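Local coordinates for nuclease-like protein (Chaetomium thermophilum, PDB 6GRB) that is the junction-resolving enzyme GEN1, which probably cuts four-way DNA junctions and 5' flaps, here its N-terminal portion with the nuclease domain, at residues A[135-141]-A[151-156]; A[16-20]-A[373-377]; A[118-124]-A[280-284]; A[66-70]-A[331-336]. All coordinates share one frame; numbering follows the deposited sequence.

Contact 1 is the middle of the molecule: two strands of the nuclease sheet leading to Asp141, whose side chain lies about 3 Å from a bound magnesium ion. Contact 3 joins the start of helix 121-130 to the 280-284 loop; that helix carries Glu122, a metal ligand in other structures of this protein. The Ala123 side chain of contact 3 lies about 8 Å from a bound magnesium ion. Contacts 2 and 4 lie on the opposite side of the chain's centre from contact 3. They touch each other where Leu18 CD2 meets Leu70 CD1 at 3.6 Å, and Trp156 of contact 1 packs on both, on Leu18 and on Leu67.

Contact 1. Residues A[135-141]-A[151-156]; sequences DAVLSED and VTLRDW. With nucleotides of chain B.
Leu138 and Leu153 sit side by side on one face of the sheet. With CG anti to its own N (chi1 -178°), Leu138 lays CD1 over the partner backbone, 3.4 Å from Leu153 O, while CD2 reaches CE3 of Trp156 at 4.2 Å; these two side chains cross at about a right angle. Ala136 CB lies 3.9 Å from Val151 CG1. It also touches Leu153. Val137 and Thr152 occupy the other face.

Between the faces run the bonds of a parallel pair. Val137 N donates to Val151 O, Val137 O takes a short 2.6 Å bond from Leu153 N, and Ser139 N donates to Leu153 O. A water at the edge of the Arg154 guanidinium, in its plane, accepts from NH1 at 2.9 Å and donates to Glu140 O and to OP1 of DA3 of chain B; NH2 is held by Ser12 O, and the cation makes a cation-pi contact with Tyr7. Asp141 CB lies 3.3 Å from the same OP1. The end of strand 136-138 thus delivers acidic residues to the metal site of an XPG-family nuclease: Asp141 binds magnesium with Asp143, whereas Glu140, a ligand in other structures of this protein, holds no metal in this model.

Strand 136-138 is flanked on its other side by strand 34-37, strand 151-157 by antiparallel strand 168-173, and helix 121-130 covers Val137 with Cys125 and Glu129.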
loop_
_atom_site.group_PDB
_atom_site.type_symbol
_atom_site.label_atom_id
_atom_site.label_comp_id
_atom_site.label_asym_id
_atom_site.label_seq_id
_atom_site.Cartn_x
_atom_site.Cartn_y
_atom_site.Cartn_z
ATOM N N ASP A 135 0.281 -9.074 2.992
ATOM C CA ASP A 135 -0.754 -9.613 2.104
ATOM C C ASP A 135 -0.876 -8.853 0.793
ATOM O O ASP A 135 -1.398 -9.408 -0.175
ATOM C CB ASP A 135 -2.133 -9.613 2.788
ATOM C CG ASP A 135 -2.097 -10.157 4.221
ATOM O OD1 ASP A 135 -1.763 -11.356 4.433
ATOM O OD2 ASP A 135 -2.407 -9.358 5.139
ATOM N N ALA A 136 -0.415 -7.606 0.749
ATOM C CA ALA A 136 -0.486 -6.790 -0.455
ATOM C C ALA A 136 0.604 -5.727 -0.395
ATOM O O ALA A 136 1.137 -5.399 0.669
ATOM C CB ALA A 136 -1.861 -6.134 -0.619
ATOM N N VAL A 137 0.911 -5.176 -1.558
ATOM C CA VAL A 137 1.932 -4.150 -1.698
ATOM C C VAL A 137 1.253 -2.885 -2.186
ATOM O O VAL A 137 0.472 -2.933 -3.136
ATOM C CB VAL A 137 3.051 -4.611 -2.658
ATOM C CG1 VAL A 137 3.999 -3.474 -2.985
ATOM C CG2 VAL A 137 3.819 -5.788 -2.038
ATOM N N LEU A 138 1.525 -1.770 -1.517
ATOM C CA LEU A 138 1.178 -0.427 -1.974
ATOM C C LEU A 138 2.459 0.253 -2.457
ATOM O O LEU A 138 3.342 0.584 -1.644
ATOM C CB LEU A 138 0.504 0.379 -0.870
ATOM C CG LEU A 138 0.046 1.799 -1.228
ATOM C CD1 LEU A 138 -0.874 1.863 -2.427
ATOM C CD2 LEU A 138 -0.644 2.382 -0.008
ATOM N N SER A 139 2.563 0.441 -3.777
ATOM C CA SER A 139 3.709 1.075 -4.419
ATOM C C SER A 139 3.224 2.111 -5.435
ATOM O O SER A 139 2.026 2.332 -5.617
ATOM C CB SER A 139 4.615 0.049 -5.113
ATOM O OG SER A 139 5.749 0.679 -5.723
ATOM N N GLU A 140 4.180 2.745 -6.115
ATOM C CA GLU A 140 3.838 3.787 -7.070
ATOM C C GLU A 140 3.452 3.236 -8.434
ATOM O O GLU A 140 2.881 3.979 -9.233
ATOM C CB GLU A 140 5.000 4.782 -7.213
ATOM C CG GLU A 140 6.370 4.134 -7.413
ATOM C CD GLU A 140 7.541 5.103 -7.192
ATOM O OE1 GLU A 140 7.308 6.334 -6.998
ATOM O OE2 GLU A 140 8.703 4.613 -7.226
ATOM N N ASP A 141 3.722 1.966 -8.715
ATOM C CA ASP A 141 3.447 1.403 -10.035
ATOM C C ASP A 141 3.493 -0.118 -9.928
ATOM O O ASP A 141 3.567 -0.675 -8.827
ATOM C CB ASP A 141 4.429 1.954 -11.081
ATOM C CG ASP A 141 5.885 1.646 -10.763
ATOM O OD1 ASP A 141 6.180 0.607 -10.145
ATOM O OD2 ASP A 141 6.750 2.451 -11.153
ATOM N N VAL A 151 -0.507 -9.338 -5.358
ATOM C CA VAL A 151 -1.529 -8.305 -5.237
ATOM C C VAL A 151 -0.824 -6.973 -5.045
ATOM O O VAL A 151 -0.258 -6.715 -3.972
ATOM C CB VAL A 151 -2.488 -8.569 -4.071
ATOM C CG1 VAL A 151 -3.474 -7.405 -3.963
ATOM C CG2 VAL A 151 -3.202 -9.907 -4.267
ATOM N N THR A 152 -0.869 -6.111 -6.062
ATOM C CA THR A 152 -0.191 -4.826 -5.976
ATOM C C THR A 152 -1.204 -3.691 -6.104
ATOM O O THR A 152 -2.136 -3.768 -6.907
ATOM C CB THR A 152 0.921 -4.713 -7.030
ATOM O OG1 THR A 152 1.747 -3.593 -6.701
ATOM C CG2 THR A 152 0.359 -4.508 -8.396
ATOM N N LEU A 153 -1.039 -2.666 -5.258
ATOM C CA LEU A 153 -1.939 -1.523 -5.205
ATOM C C LEU A 153 -1.164 -0.240 -5.448
ATOM O O LEU A 153 0.014 -0.128 -5.095
ATOM C CB LEU A 153 -2.656 -1.402 -3.871
ATOM C CG LEU A 153 -3.064 -2.661 -3.124
ATOM C CD1 LEU A 153 -3.479 -2.249 -1.710
ATOM C CD2 LEU A 153 -4.174 -3.442 -3.833
ATOM N N ARG A 154 -1.848 0.732 -6.045
ATOM C CA ARG A 154 -1.264 2.034 -6.304
ATOM C C ARG A 154 -2.359 3.091 -6.166
ATOM O O ARG A 154 -3.554 2.777 -6.106
ATOM C CB ARG A 154 -0.608 2.083 -7.694
ATOM C CG ARG A 154 -1.565 1.774 -8.816
ATOM C CD ARG A 154 -0.898 1.727 -10.206
ATOM N NE ARG A 154 -1.925 1.571 -11.248
ATOM C CZ ARG A 154 -2.339 2.549 -12.054
ATOM N NH1 ARG A 154 -1.796 3.758 -11.972
ATOM N NH2 ARG A 154 -3.286 2.310 -12.953
ATOM N N ASP A 155 -1.932 4.356 -6.109
ATOM C CA ASP A 155 -2.823 5.493 -6.301
ATOM C C ASP A 155 -3.887 5.545 -5.205
ATOM O O ASP A 155 -5.094 5.531 -5.468
ATOM C CB ASP A 155 -3.458 5.458 -7.699
ATOM C CG ASP A 155 -4.375 6.643 -7.954
ATOM O OD1 ASP A 155 -4.307 7.643 -7.201
ATOM O OD2 ASP A 155 -5.159 6.584 -8.935
ATOM N N TRP A 156 -3.431 5.553 -3.960
ATOM C CA TRP A 156 -4.319 5.782 -2.827
ATOM C C TRP A 156 -4.758 7.244 -2.852
ATOM O O TRP A 156 -3.958 8.143 -2.579
ATOM C CB TRP A 156 -3.591 5.439 -1.532
ATOM C CG TRP A 156 -4.408 5.466 -0.307
ATOM C CD1 TRP A 156 -5.779 5.345 -0.206
ATOM C CD2 TRP A 156 -3.913 5.595 1.024
ATOM N NE1 TRP A 156 -6.156 5.393 1.124
ATOM C CE2 TRP A 156 -5.033 5.551 1.895
ATOM C CE3 TRP A 156 -2.633 5.722 1.572
ATOM C CZ2 TRP A 156 -4.905 5.643 3.279
ATOM C CZ3 TRP A 156 -2.503 5.809 2.968
ATOM C CH2 TRP A 156 -3.631 5.775 3.797
ATOM P P DA B 3 2.948 4.444 -13.441
ATOM O OP1 DA B 3 1.998 3.652 -12.628
ATOM O OP2 DA B 3 3.873 3.723 -14.363
ATOM O "O5'" DA B 3 2.117 5.541 -14.284
ATOM C "C5'" DA B 3 1.154 6.347 -13.625
ATOM C "C4'" DA B 3 0.365 7.183 -14.612
ATOM O "O4'" DA B 3 0.991 8.489 -14.762
ATOM C "C3'" DA B 3 0.209 6.588 -16.016
ATOM O "O3'" DA B 3 -1.183 6.587 -16.374
ATOM C "C2'" DA B 3 1.046 7.516 -16.916
ATOM C "C1'" DA B 3 1.087 8.828 -16.134
ATOM N N9 DA B 3 2.324 9.588 -16.330
ATOM C C8 DA B 3 3.594 9.086 -16.417
ATOM N N7 DA B 3 4.515 10.000 -16.585
ATOM C C5 DA B 3 3.803 11.195 -16.604
ATOM C C6 DA B 3 4.200 12.544 -16.751
ATOM N N6 DA B 3 5.472 12.927 -16.913
ATOM N N1 DA B 3 3.234 13.484 -16.721
ATOM C C2 DA B 3 1.964 13.101 -16.566
ATOM N N3 DA B 3 1.469 11.874 -16.419
ATOM C C4 DA B 3 2.450 10.958 -16.444
ATOM P P DG B 2 9.392 6.762 -12.109
ATOM O OP1 DG B 2 9.813 5.608 -11.272
ATOM O OP2 DG B 2 9.753 6.825 -13.545
ATOM O "O5'" DG B 2 7.799 6.867 -12.093
ATOM C "C5'" DG B 2 7.058 6.195 -11.096
ATOM C "C4'" DG B 2 5.581 6.407 -11.313
ATOM O "O4'" DG B 2 5.297 7.830 -11.347
ATOM C "C3'" DG B 2 5.032 5.836 -12.611
ATOM O "O3'" DG B 2 3.744 5.330 -12.359
ATOM C "C2'" DG B 2 4.998 7.054 -13.542
ATOM C "C1'" DG B 2 4.670 8.174 -12.567
ATOM N N9 DG B 2 5.153 9.500 -12.971
ATOM C C8 DG B 2 6.446 9.851 -13.306
ATOM N N7 DG B 2 6.582 11.119 -13.607
ATOM C C5 DG B 2 5.308 11.645 -13.449
ATOM C C6 DG B 2 4.851 12.964 -13.624
ATOM O O6 DG B 2 5.504 13.958 -13.960
ATOM N N1 DG B 2 3.482 13.077 -13.362
ATOM C C2 DG B 2 2.662 12.042 -12.968
ATOM N N2 DG B 2 1.372 12.348 -12.764
ATOM N N3 DG B 2 3.081 10.794 -12.793
ATOM C C4 DG B 2 4.414 10.669 -13.049
HETATM O O HOH W 1 0.425 4.615 -10.401
#

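Contact 2. Residues A[16-20]-A[373-377]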
loop_
_atom_site.group_PDB
_atom_site.type_symbol
_atom_site.label_atom_id
_atom_site.label_comp_id
_atom_site.label_asym_id
_atom_site.label_seq_id
_atom_site.Cartn_x
_atom_site.Cartn_y
_atom_site.Cartn_z
ATOM N N ILE A 16 -10.937 0.151 -5.890
ATOM C CA ILE A 16 -11.631 -0.526 -4.804
ATOM C C ILE A 16 -11.376 0.219 -3.501
ATOM O O ILE A 16 -10.273 0.703 -3.248
ATOM C CB ILE A 16 -11.205 -2.000 -4.709
ATOM C CG1 ILE A 16 -12.057 -2.734 -3.679
ATOM C CG2 ILE A 16 -9.716 -2.124 -4.374
ATOM C CD1 ILE A 16 -11.634 -4.170 -3.514
ATOM N N SER A 17 -12.424 0.325 -2.687
ATOM C CA SER A 17 -12.334 0.947 -1.374
ATOM C C SER A 17 -11.327 0.215 -0.482
ATOM O O SER A 17 -11.495 -0.974 -0.193
ATOM C CB SER A 17 -13.727 0.941 -0.746
ATOM O OG SER A 17 -13.686 1.020 0.659
ATOM N N LEU A 18 -10.298 0.930 -0.024
ATOM C CA LEU A 18 -9.324 0.341 0.898
ATOM C C LEU A 18 -10.000 -0.251 2.134
ATOM O O LEU A 18 -9.592 -1.300 2.649
ATOM C CB LEU A 18 -8.300 1.397 1.311
ATOM C CG LEU A 18 -7.052 0.948 2.061
ATOM C CD1 LEU A 18 -6.457 -0.306 1.416
ATOM C CD2 LEU A 18 -6.028 2.078 2.075
ATOM N N CYS A 19 -11.038 0.416 2.626
ATOM C CA CYS A 19 -11.835 -0.164 3.695
ATOM C C CYS A 19 -12.426 -1.517 3.289
ATOM O O CYS A 19 -12.523 -2.426 4.120
ATOM C CB CYS A 19 -12.929 0.817 4.112
ATOM S SG CYS A 19 -14.186 0.103 5.187
ATOM N N LYS A 20 -12.836 -1.682 2.026
ATOM C CA LYS A 20 -13.397 -2.980 1.646
ATOM C C LYS A 20 -12.327 -4.065 1.628
ATOM O O LYS A 20 -12.589 -5.201 2.031
ATOM C CB LYS A 20 -14.089 -2.919 0.292
ATOM C CG LYS A 20 -14.779 -4.236 -0.032
ATOM C CD LYS A 20 -15.507 -4.232 -1.345
ATOM C CE LYS A 20 -15.669 -5.652 -1.855
ATOM N NZ LYS A 20 -16.399 -6.440 -0.828
ATOM N N SER A 373 -18.694 4.812 -0.597
ATOM C CA SER A 373 -17.276 5.116 -0.408
ATOM C C SER A 373 -16.514 3.961 0.222
ATOM O O SER A 373 -15.281 3.977 0.221
ATOM C CB SER A 373 -17.090 6.367 0.464
ATOM O OG SER A 373 -17.224 6.060 1.845
ATOM N N THR A 374 -17.214 2.987 0.795
ATOM C CA THR A 374 -16.626 1.750 1.307
ATOM C C THR A 374 -16.973 0.551 0.422
ATOM O O THR A 374 -16.847 -0.594 0.857
ATOM C CB THR A 374 -17.105 1.493 2.733
ATOM O OG1 THR A 374 -18.537 1.469 2.722
ATOM C CG2 THR A 374 -16.607 2.575 3.691
ATOM N N ASP A 375 -17.416 0.807 -0.813
ATOM C CA ASP A 375 -18.006 -0.206 -1.697
ATOM C C ASP A 375 -19.034 -1.044 -0.927
ATOM O O ASP A 375 -19.086 -2.280 -1.010
ATOM C CB ASP A 375 -16.921 -1.073 -2.356
ATOM C CG ASP A 375 -15.898 -0.236 -3.137
ATOM O OD1 ASP A 375 -16.239 0.842 -3.638
ATOM O OD2 ASP A 375 -14.721 -0.644 -3.238
ATOM N N ALA A 376 -19.836 -0.333 -0.125
ATOM C CA ALA A 376 -20.934 -0.897 0.662
ATOM C C ALA A 376 -20.449 -1.831 1.773
ATOM O O ALA A 376 -21.039 -2.881 2.017
ATOM C CB ALA A 376 -21.945 -1.601 -0.233
ATOM N N THR A 377 -19.371 -1.464 2.458
ATOM C CA THR A 377 -19.065 -2.121 3.722
ATOM C C THR A 377 -20.045 -1.647 4.788
ATOM O O THR A 377 -20.231 -0.431 4.960
ATOM C CB THR A 377 -17.657 -1.824 4.192
ATOM O OG1 THR A 377 -16.735 -2.072 3.129
ATOM C CG2 THR A 377 -17.310 -2.727 5.365
#
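Ser17 and Thr374 bring the two backbones together, their CA atoms 5.1 Å apart, where strand 14-17 gives way to helix 18-29 and where the 373-377 loop turns through left-handed backbone angles at Asp375.

With CG anti to its carbonyl carbon (chi1 -56°), Asp375 aims its carboxylate at the backbone of Ser17, whose N donates to Asp375 OD2 at 2.6 Å in a nearly straight bond (172° at the hydrogen), from above the carboxylate plane rather than within it; OD1 is bound by His168 NE2. The carboxylate is thereby fixed between two donors, and its OD2 also lies 3.4 Å from CG1 of Ile16 on the edge strand. Ser17 OG points at the loop: it accepts from Lys20 N at 3.1 Å as the N-cap of the helix, lies 3.1 Å from Thr374 CA and gives a weak bond to Ser373 O. Beside these bonds lie van der Waals contacts. SG of Cys19 rests on CG2 of Thr374 at 3.8 Å, and Lys20 runs across Asp375, CD against CB at 3.6 Å, before its NZ pairs with Asp24. Inside the loop, Thr377 OG1 donates to a lone pair of Thr374 O at 2.7 Å; Thr377 N uses the same oxygen.

Here a helix N-cap in the nuclease core is clasped by the hairpin loop between strands 364-371 and 377-384, joining the XPG N-terminal region to the GEN1 C-terminal domain.

Contact 3. Residues A[118-124]-A[280-284]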
loop_
_atom_site.group_PDB
_atom_site.type_symbol
_atom_site.label_atom_id
_atom_site.label_comp_id
_atom_site.label_asym_id
_atom_site.label_seq_id
_atom_site.Cartn_x
_atom_site.Cartn_y
_atom_site.Cartn_z
ATOM N N PRO A 118 17.461 -3.554 1.829
ATOM C CA PRO A 118 18.886 -3.412 1.482
ATOM C C PRO A 118 19.087 -2.659 0.182
ATOM O O PRO A 118 20.020 -1.852 0.084
ATOM C CB PRO A 118 19.376 -4.861 1.393
ATOM C CG PRO A 118 18.148 -5.634 1.009
ATOM C CD PRO A 118 16.992 -4.946 1.700
ATOM N N GLY A 119 18.233 -2.888 -0.819
ATOM C CA GLY A 119 18.301 -2.151 -2.062
ATOM C C GLY A 119 17.041 -1.377 -2.383
ATOM O O GLY A 119 16.591 -0.521 -1.609
ATOM N N GLU A 120 16.450 -1.680 -3.529
ATOM C CA GLU A 120 15.203 -1.030 -3.908
ATOM C C GLU A 120 14.053 -1.460 -3.018
ATOM O O GLU A 120 13.834 -2.654 -2.796
ATOM C CB GLU A 120 14.866 -1.333 -5.352
ATOM C CG GLU A 120 15.855 -0.700 -6.260
ATOM C CD GLU A 120 15.572 -1.052 -7.671
ATOM O OE1 GLU A 120 14.713 -1.944 -7.850
ATOM O OE2 GLU A 120 16.170 -0.422 -8.578
ATOM N N ALA A 121 13.293 -0.467 -2.546
ATOM C CA ALA A 121 12.142 -0.739 -1.693
ATOM C C ALA A 121 11.081 -1.559 -2.422
ATOM O O ALA A 121 10.486 -2.459 -1.824
ATOM C CB ALA A 121 11.559 0.570 -1.165
ATOM N N GLU A 122 10.850 -1.285 -3.720
ATOM C CA GLU A 122 9.827 -2.022 -4.475
ATOM C C GLU A 122 10.152 -3.505 -4.527
ATOM O O GLU A 122 9.251 -4.352 -4.423
ATOM C CB GLU A 122 9.678 -1.494 -5.904
ATOM C CG GLU A 122 9.777 0.014 -6.045
ATOM C CD GLU A 122 11.217 0.515 -6.192
ATOM O OE1 GLU A 122 11.881 0.087 -7.184
ATOM O OE2 GLU A 122 11.679 1.328 -5.327
ATOM N N ALA A 123 11.428 -3.842 -4.749
ATOM C CA ALA A 123 11.806 -5.247 -4.779
ATOM C C ALA A 123 11.603 -5.886 -3.422
ATOM O O ALA A 123 11.234 -7.061 -3.345
ATOM C CB ALA A 123 13.250 -5.413 -5.234
ATOM N N GLU A 124 11.793 -5.122 -2.347
ATOM C CA GLU A 124 11.721 -5.704 -1.015
ATOM C C GLU A 124 10.275 -5.870 -0.565
ATOM O O GLU A 124 9.926 -6.922 -0.006
ATOM C CB GLU A 124 12.516 -4.863 -0.037
ATOM C CG GLU A 124 12.288 -5.206 1.385
ATOM C CD GLU A 124 13.258 -6.259 1.891
ATOM O OE1 GLU A 124 13.247 -6.546 3.118
ATOM O OE2 GLU A 124 14.033 -6.791 1.068
ATOM N N PRO A 280 16.549 -10.016 -7.368
ATOM C CA PRO A 280 16.828 -8.670 -6.849
ATOM C C PRO A 280 17.473 -8.732 -5.469
ATOM O O PRO A 280 17.439 -9.753 -4.779
ATOM C CB PRO A 280 15.438 -8.017 -6.796
ATOM C CG PRO A 280 14.500 -9.145 -6.626
ATOM C CD PRO A 280 15.099 -10.302 -7.392
ATOM N N VAL A 281 18.080 -7.618 -5.071
ATOM C CA VAL A 281 18.748 -7.547 -3.776
ATOM C C VAL A 281 17.680 -7.328 -2.709
ATOM O O VAL A 281 17.109 -6.240 -2.614
ATOM C CB VAL A 281 19.794 -6.430 -3.743
ATOM C CG1 VAL A 281 20.568 -6.483 -2.433
ATOM C CG2 VAL A 281 20.725 -6.540 -4.918
ATOM N N VAL A 282 17.406 -8.359 -1.905
ATOM C CA VAL A 282 16.419 -8.293 -0.842
ATOM C C VAL A 282 17.057 -8.705 0.485
ATOM O O VAL A 282 18.233 -9.076 0.558
ATOM C CB VAL A 282 15.195 -9.170 -1.141
ATOM C CG1 VAL A 282 14.457 -8.627 -2.319
ATOM C CG2 VAL A 282 15.646 -10.588 -1.387
ATOM N N SER A 283 16.258 -8.627 1.546
ATOM C CA SER A 283 16.736 -8.946 2.883
ATOM C C SER A 283 17.231 -10.387 2.963
ATOM O O SER A 283 16.772 -11.276 2.240
ATOM C CB SER A 283 15.622 -8.741 3.907
ATOM O OG SER A 283 15.328 -7.376 4.087
ATOM N N SER A 284 18.163 -10.612 3.885
ATOM C CA SER A 284 18.695 -11.939 4.135
ATOM C C SER A 284 17.581 -12.868 4.616
ATOM O O SER A 284 16.550 -12.409 5.105
ATOM C CB SER A 284 19.796 -11.865 5.189
ATOM O OG SER A 284 19.203 -11.755 6.479
HETATM O O HOH W 2 15.734 -4.173 -1.355
HETATM O O HOH W 3 16.883 -4.018 -4.675
#
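Glu124 reaches Ser283 by leaving the helix with CG opposite its own backbone N (chi1 168°) and then bending sharply at chi2 (91°), which swings the carboxylate against the 280-284 loop. Ser283 answers with OG placed opposite its carbonyl carbon, so hydroxyl and backbone N-H face the same carboxylate. Ser283 N donates to the syn lone pair of Glu124 OE2 at 2.9 Å, with 146° at the hydrogen. OE1 bonds to His115 NE2, so the carboxylate is held by Ser283 N and His115, with the Ser283 hydroxyl close to OE1 at a doubtfully short length. Replacing Glu124 with an alanine would probably leave the N-H of Ser283 and the His115 nitrogen without their mate and let the loop shift.

Two apolar pairs add to this: Pro118 CG with Val281 CG1 at 4.3 Å, and Ala123 CB with Pro280 CB at 3.7 Å. Pro118 CG also packs closely on the backbone, 3.3 Å from Val282 C. Val282 CB is 3.4 Å from Glu124 OE2, covering the carboxylate with carbon. Two waters bridge the segments: Val281 O accepts from both, one taking the N-H of Gly119, the other that of Glu120.

A carboxylate gripped by such donors in a buried place is likely to stay ionised, and its bonds tie the loop before helix 285-294 to a helix whose Glu122, two residues before, is a metal ligand in other structures of this protein.

Contact 4. Residues A[66-70]-A[331-336]; sequences RLLSL and PGLLVQ
Leu68 and Ser69 meet Gly332 at the closest point of two helices, whose local axes come within 7.4 Å and make an angle of 36°. The side chains lie directly against the glycine: Leu68 CB is 3.8 Å from Gly332 CA, and Ser69 OG 3.5 Å from the same atom. A beta carbon on Gly332 would stand only 3.0 Å from Leu68 CB, so the bare glycine permits this approach. The hydroxyl of Ser69 is turned back to its own helix, bonded to Val65 O.

Methyl contacts follow one turn on. Val335 lays both methyls against the backbone carbonyls of Leu68 and Ser69, CG1 opposite its own N (chi1 163°) and 3.3 Å from Leu68 O, CG2 3.5 Å from Ser69 O. With an alanine here, both methyls vanish and a gap would probably open over these two carbonyls. Leu68 CD2 lies 4.3 Å from Gln336 CB, and CD1 approaches the peptide between Gly332 and Leu333.

This is helix-helix packing at a glycine, beside the kink at Pro331 and Gly332, where helix 318-340 closes on helix 55-70 of the XPG N-terminal nuclease region.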
loop_
_atom_site.group_PDB
_atom_site.type_symbol
_atom_site.label_atom_id
_atom_site.label_comp_id
_atom_site.label_asym_id
_atom_site.label_seq_id
_atom_site.Cartn_x
_atom_site.Cartn_y
_atom_site.Cartn_z
ATOM N N ARG A 66 -5.734 7.718 9.112
ATOM C CA ARG A 66 -6.626 6.972 8.237
ATOM C C ARG A 66 -6.318 5.476 8.288
ATOM O O ARG A 66 -7.239 4.650 8.344
ATOM C CB ARG A 66 -6.552 7.511 6.806
ATOM C CG ARG A 66 -7.662 6.957 5.911
ATOM C CD ARG A 66 -7.839 7.755 4.618
ATOM N NE ARG A 66 -8.245 9.142 4.862
ATOM C CZ ARG A 66 -9.507 9.575 4.944
ATOM N NH1 ARG A 66 -10.528 8.734 4.789
ATOM N NH2 ARG A 66 -9.752 10.866 5.177
ATOM N N LEU A 67 -5.029 5.105 8.311
ATOM C CA LEU A 67 -4.680 3.692 8.451
ATOM C C LEU A 67 -5.078 3.137 9.813
ATOM O O LEU A 67 -5.364 1.942 9.933
ATOM C CB LEU A 67 -3.181 3.476 8.226
ATOM C CG LEU A 67 -2.600 3.694 6.821
ATOM C CD1 LEU A 67 -1.066 3.555 6.853
ATOM C CD2 LEU A 67 -3.258 2.759 5.760
ATOM N N LEU A 68 -5.058 3.972 10.857
ATOM C CA LEU A 68 -5.562 3.535 12.155
ATOM C C LEU A 68 -7.015 3.101 12.057
ATOM O O LEU A 68 -7.399 2.072 12.619
ATOM C CB LEU A 68 -5.418 4.646 13.188
ATOM C CG LEU A 68 -4.103 4.702 13.962
ATOM C CD1 LEU A 68 -4.332 5.560 15.208
ATOM C CD2 LEU A 68 -3.552 3.303 14.336
ATOM N N SER A 69 -7.833 3.863 11.316
ATOM C CA SER A 69 -9.278 3.644 11.286
ATOM C C SER A 69 -9.687 2.553 10.321
ATOM O O SER A 69 -10.796 2.017 10.450
ATOM C CB SER A 69 -9.991 4.935 10.906
ATOM O OG SER A 69 -9.423 5.995 11.658
ATOM N N LEU A 70 -8.843 2.252 9.333
ATOM C CA LEU A 70 -9.041 1.074 8.501
ATOM C C LEU A 70 -8.638 -0.213 9.218
ATOM O O LEU A 70 -9.005 -1.296 8.764
ATOM C CB LEU A 70 -8.264 1.232 7.181
ATOM C CG LEU A 70 -8.578 2.476 6.329
ATOM C CD1 LEU A 70 -7.537 2.700 5.277
ATOM C CD2 LEU A 70 -9.944 2.354 5.680
ATOM N N PRO A 331 -11.190 8.833 16.626
ATOM C CA PRO A 331 -11.788 7.706 15.890
ATOM C C PRO A 331 -10.792 6.596 15.587
ATOM O O PRO A 331 -11.161 5.410 15.610
ATOM C CB PRO A 331 -12.320 8.360 14.605
ATOM C CG PRO A 331 -12.432 9.798 14.910
ATOM C CD PRO A 331 -11.332 10.102 15.885
ATOM N N GLY A 332 -9.526 6.954 15.333
ATOM C CA GLY A 332 -8.521 5.948 15.023
ATOM C C GLY A 332 -8.216 5.029 16.192
ATOM O O GLY A 332 -8.180 3.807 16.036
ATOM N N LEU A 333 -7.950 5.602 17.374
ATOM C CA LEU A 333 -7.747 4.771 18.563
ATOM C C LEU A 333 -8.955 3.895 18.859
ATOM O O LEU A 333 -8.800 2.792 19.402
ATOM C CB LEU A 333 -7.471 5.629 19.792
ATOM C CG LEU A 333 -6.122 6.283 20.014
ATOM C CD1 LEU A 333 -6.246 7.183 21.245
ATOM C CD2 LEU A 333 -5.038 5.243 20.184
ATOM N N LEU A 334 -10.164 4.380 18.568
ATOM C CA LEU A 334 -11.352 3.546 18.739
ATOM C C LEU A 334 -11.213 2.251 17.947
ATOM O O LEU A 334 -11.462 1.157 18.477
ATOM C CB LEU A 334 -12.606 4.324 18.314
ATOM C CG LEU A 334 -14.034 3.745 18.295
ATOM C CD1 LEU A 334 -14.436 3.369 19.720
ATOM C CD2 LEU A 334 -15.084 4.676 17.695
ATOM N N VAL A 335 -10.794 2.350 16.677
ATOM C CA VAL A 335 -10.664 1.155 15.842
ATOM C C VAL A 335 -9.502 0.296 16.316
ATOM O O VAL A 335 -9.649 -0.918 16.526
ATOM C CB VAL A 335 -10.494 1.521 14.360
ATOM C CG1 VAL A 335 -9.941 0.309 13.619
ATOM C CG2 VAL A 335 -11.816 1.939 13.757
ATOM N N GLN A 336 -8.346 0.927 16.494
ATOM C CA GLN A 336 -7.152 0.227 16.950
ATOM C C GLN A 336 -7.422 -0.536 18.242
ATOM O O GLN A 336 -6.981 -1.674 18.405
ATOM C CB GLN A 336 -5.998 1.211 17.151
ATOM C CG GLN A 336 -4.703 0.563 17.614
ATOM C CD GLN A 336 -4.301 0.996 19.010
ATOM O OE1 GLN A 336 -3.985 2.164 19.242
ATOM N NE2 GLN A 336 -4.311 0.057 19.947
#